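Local coordinates for protein acetylene hydratase Ahy (Pelobacter acetylenicus, PDB 2E7Z) that catalyses the hydration of acetylene to acetaldehyde, a reaction without net redox change, using a tungsten bis(molybdopterin guanine dinucleotide) cofactor and a [4Fe-4S] cluster, at residues A397-K402 with Q423-K428. Residues are numbered along the deposited sequence; the frame is centred on the assembly and turned at random.
Sequences AMATEK and QQNALK. With NA (sodium ion), chain B.
Lys428 lies along the methyl group of Ala399, and the contact can be followed up its side chain. Lys428 CB begins 4.1 Å from Ala399 CB. With CG anti to the backbone N (chi1 179°) and every later torsion close to 180°, the chain runs out straight past the methyl. Lys428 CG and CD each come to 3.7 Å from Ala399 CB. Lys428 CE then reaches the backbone, 3.5 Å from Ala399 O. Apart from CE on the carbonyl oxygen, Lys428 touches Ala399 through aliphatic carbons. Asn425, one helical turn before Lys428, brings its amide oxygen to the same methyl, with OD1 3.7 Å from Ala399 CB. Its side chain also packs on Phe395 and Thr396 of helix 391-400.

The contact joins the C-terminal end of helix 391-400 to helix 423-431. Strand 408-412, in the chain between them, and strand 435-440, just after the second helix, are parallel neighbours in a mixed sheet. Helix 423-431 is thus the crossover of a beta-alpha-beta unit. Tyr420, a cofactor-binding residue, lies shortly before this helix.

Beyond Thr400 the chain turns. Glu401 has left the helix with positive phi (71°). Thr400 OG1 accepts from Lys402 N at 3.2 Å, which makes an ST turn. The extended Glu401 side chain carries OE2 to a sodium ion at 2.1 Å. Three waters and one further atom from outside these segments complete the ligands found on the sodium, and Lys407 NZ hydrogen-bonds to the same carboxylate oxygen.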
loop_
_atom_site.group_PDB
_atom_site.type_symbol
_atom_site.label_atom_id
_atom_site.label_comp_id
_atom_site.label_asym_id
_atom_site.label_seq_id
_atom_site.Cartn_x
_atom_site.Cartn_y
_atom_site.Cartn_z
ATOM N N ALA A 397 -9.208 -17.112 -9.839
ATOM C CA ALA A 397 -9.499 -17.345 -11.259
ATOM C C ALA A 397 -8.284 -17.965 -11.920
ATOM O O ALA A 397 -8.395 -18.874 -12.730
ATOM C CB ALA A 397 -9.878 -16.043 -11.939
ATOM N N MET A 398 -7.112 -17.466 -11.549
ATOM C CA MET A 398 -5.860 -18.072 -12.031
ATOM C C MET A 398 -5.771 -19.565 -11.699
ATOM O O MET A 398 -5.446 -20.391 -12.568
ATOM C CB MET A 398 -4.648 -17.328 -11.474
ATOM C CG MET A 398 -4.526 -15.930 -12.066
ATOM S SD MET A 398 -3.412 -14.874 -11.094
ATOM C CE MET A 398 -1.806 -15.666 -11.441
ATOM N N ALA A 399 -6.118 -19.909 -10.463
ATOM C CA ALA A 399 -5.976 -21.268 -9.947
ATOM C C ALA A 399 -7.064 -22.226 -10.429
ATOM O O ALA A 399 -6.800 -23.382 -10.727
ATOM C CB ALA A 399 -5.970 -21.236 -8.402
ATOM N N THR A 400 -8.310 -21.747 -10.467
ATOM C CA THR A 400 -9.469 -22.636 -10.693
ATOM C C THR A 400 -10.149 -22.449 -12.042
ATOM O O THR A 400 -10.994 -23.254 -12.406
ATOM C CB THR A 400 -10.581 -22.451 -9.626
ATOM O OG1 THR A 400 -11.155 -21.147 -9.762
ATOM C CG2 THR A 400 -10.006 -22.668 -8.206
ATOM N N GLU A 401 -9.814 -21.371 -12.743
ATOM C CA GLU A 401 -10.457 -20.995 -14.003
ATOM C C GLU A 401 -11.894 -20.494 -13.792
ATOM O O GLU A 401 -12.655 -20.358 -14.757
ATOM C CB GLU A 401 -10.406 -22.124 -15.065
ATOM C CG GLU A 401 -8.990 -22.669 -15.205
ATOM C CD GLU A 401 -8.682 -23.295 -16.552
ATOM O OE1 GLU A 401 -9.460 -23.072 -17.487
ATOM O OE2 GLU A 401 -7.640 -23.980 -16.644
ATOM N N LYS A 402 -12.296 -20.192 -12.544
ATOM C CA LYS A 402 -13.649 -19.672 -12.250
ATOM C C LYS A 402 -13.522 -18.307 -11.597
ATOM O O LYS A 402 -12.628 -18.108 -10.753
ATOM C CB LYS A 402 -14.397 -20.632 -11.333
ATOM C CG LYS A 402 -14.726 -21.973 -11.992
ATOM C CD LYS A 402 -15.759 -21.820 -13.092
ATOM C CE LYS A 402 -16.065 -23.182 -13.726
ATOM N NZ LYS A 402 -16.426 -23.028 -15.142
ATOM N N GLN A 423 -0.761 -17.457 0.316
ATOM C CA GLN A 423 0.348 -17.630 -0.587
ATOM C C GLN A 423 0.271 -18.952 -1.332
ATOM O O GLN A 423 0.696 -19.035 -2.474
ATOM C CB GLN A 423 1.649 -17.513 0.187
ATOM C CG GLN A 423 2.910 -17.611 -0.672
ATOM C CD GLN A 423 4.109 -17.157 0.121
ATOM O OE1 GLN A 423 4.036 -16.146 0.809
ATOM N NE2 GLN A 423 5.217 -17.883 0.013
ATOM N N GLN A 424 -0.267 -19.986 -0.692
ATOM C CA GLN A 424 -0.392 -21.277 -1.375
ATOM C C GLN A 424 -1.287 -21.131 -2.628
ATOM O O GLN A 424 -1.045 -21.774 -3.657
ATOM C CB GLN A 424 -0.952 -22.310 -0.396
ATOM C CG GLN A 424 -0.186 -22.423 0.891
ATOM C CD GLN A 424 -0.636 -21.499 2.076
ATOM O OE1 GLN A 424 -1.171 -20.366 1.929
ATOM N NE2 GLN A 424 -0.379 -21.997 3.269
ATOM N N ASN A 425 -2.347 -20.332 -2.534
ATOM C CA ASN A 425 -3.258 -20.180 -3.647
ATOM C C ASN A 425 -2.616 -19.295 -4.719
ATOM O O ASN A 425 -2.835 -19.498 -5.901
ATOM C CB ASN A 425 -4.602 -19.607 -3.183
ATOM C CG ASN A 425 -5.657 -19.793 -4.193
ATOM O OD1 ASN A 425 -5.806 -20.893 -4.753
ATOM N ND2 ASN A 425 -6.422 -18.729 -4.441
ATOM N N ALA A 426 -1.816 -18.315 -4.305
ATOM C CA ALA A 426 -1.125 -17.505 -5.288
ATOM C C ALA A 426 -0.161 -18.394 -6.081
ATOM O O ALA A 426 -0.070 -18.258 -7.294
ATOM C CB ALA A 426 -0.413 -16.332 -4.648
ATOM N N LEU A 427 0.526 -19.315 -5.394
ATOM C CA LEU A 427 1.400 -20.274 -6.068
ATOM C C LEU A 427 0.579 -21.134 -7.048
ATOM O O LEU A 427 0.966 -21.307 -8.205
ATOM C CB LEU A 427 2.155 -21.145 -5.057
ATOM C CG LEU A 427 3.016 -22.221 -5.729
ATOM C CD1 LEU A 427 4.078 -21.644 -6.683
ATOM C CD2 LEU A 427 3.653 -23.049 -4.619
ATOM N N LYS A 428 -0.567 -21.657 -6.590
ATOM C CA LYS A 428 -1.395 -22.479 -7.457
ATOM C C LYS A 428 -1.829 -21.670 -8.700
ATOM O O LYS A 428 -1.813 -22.167 -9.830
ATOM C CB LYS A 428 -2.637 -23.004 -6.707
ATOM C CG LYS A 428 -3.522 -23.844 -7.604
ATOM C CD LYS A 428 -4.708 -24.415 -6.890
ATOM C CE LYS A 428 -5.569 -25.100 -7.934
ATOM N NZ LYS A 428 -6.668 -25.899 -7.344
HETATM NA NA NA B . -7.205 -25.992 -16.719
HETATM O O HOH W 1 -7.316 -26.081 -14.650
HETATM O O HOH W 2 -6.690 -28.038 -16.810
HETATM O O HOH W 3 -5.102 -25.486 -16.619
#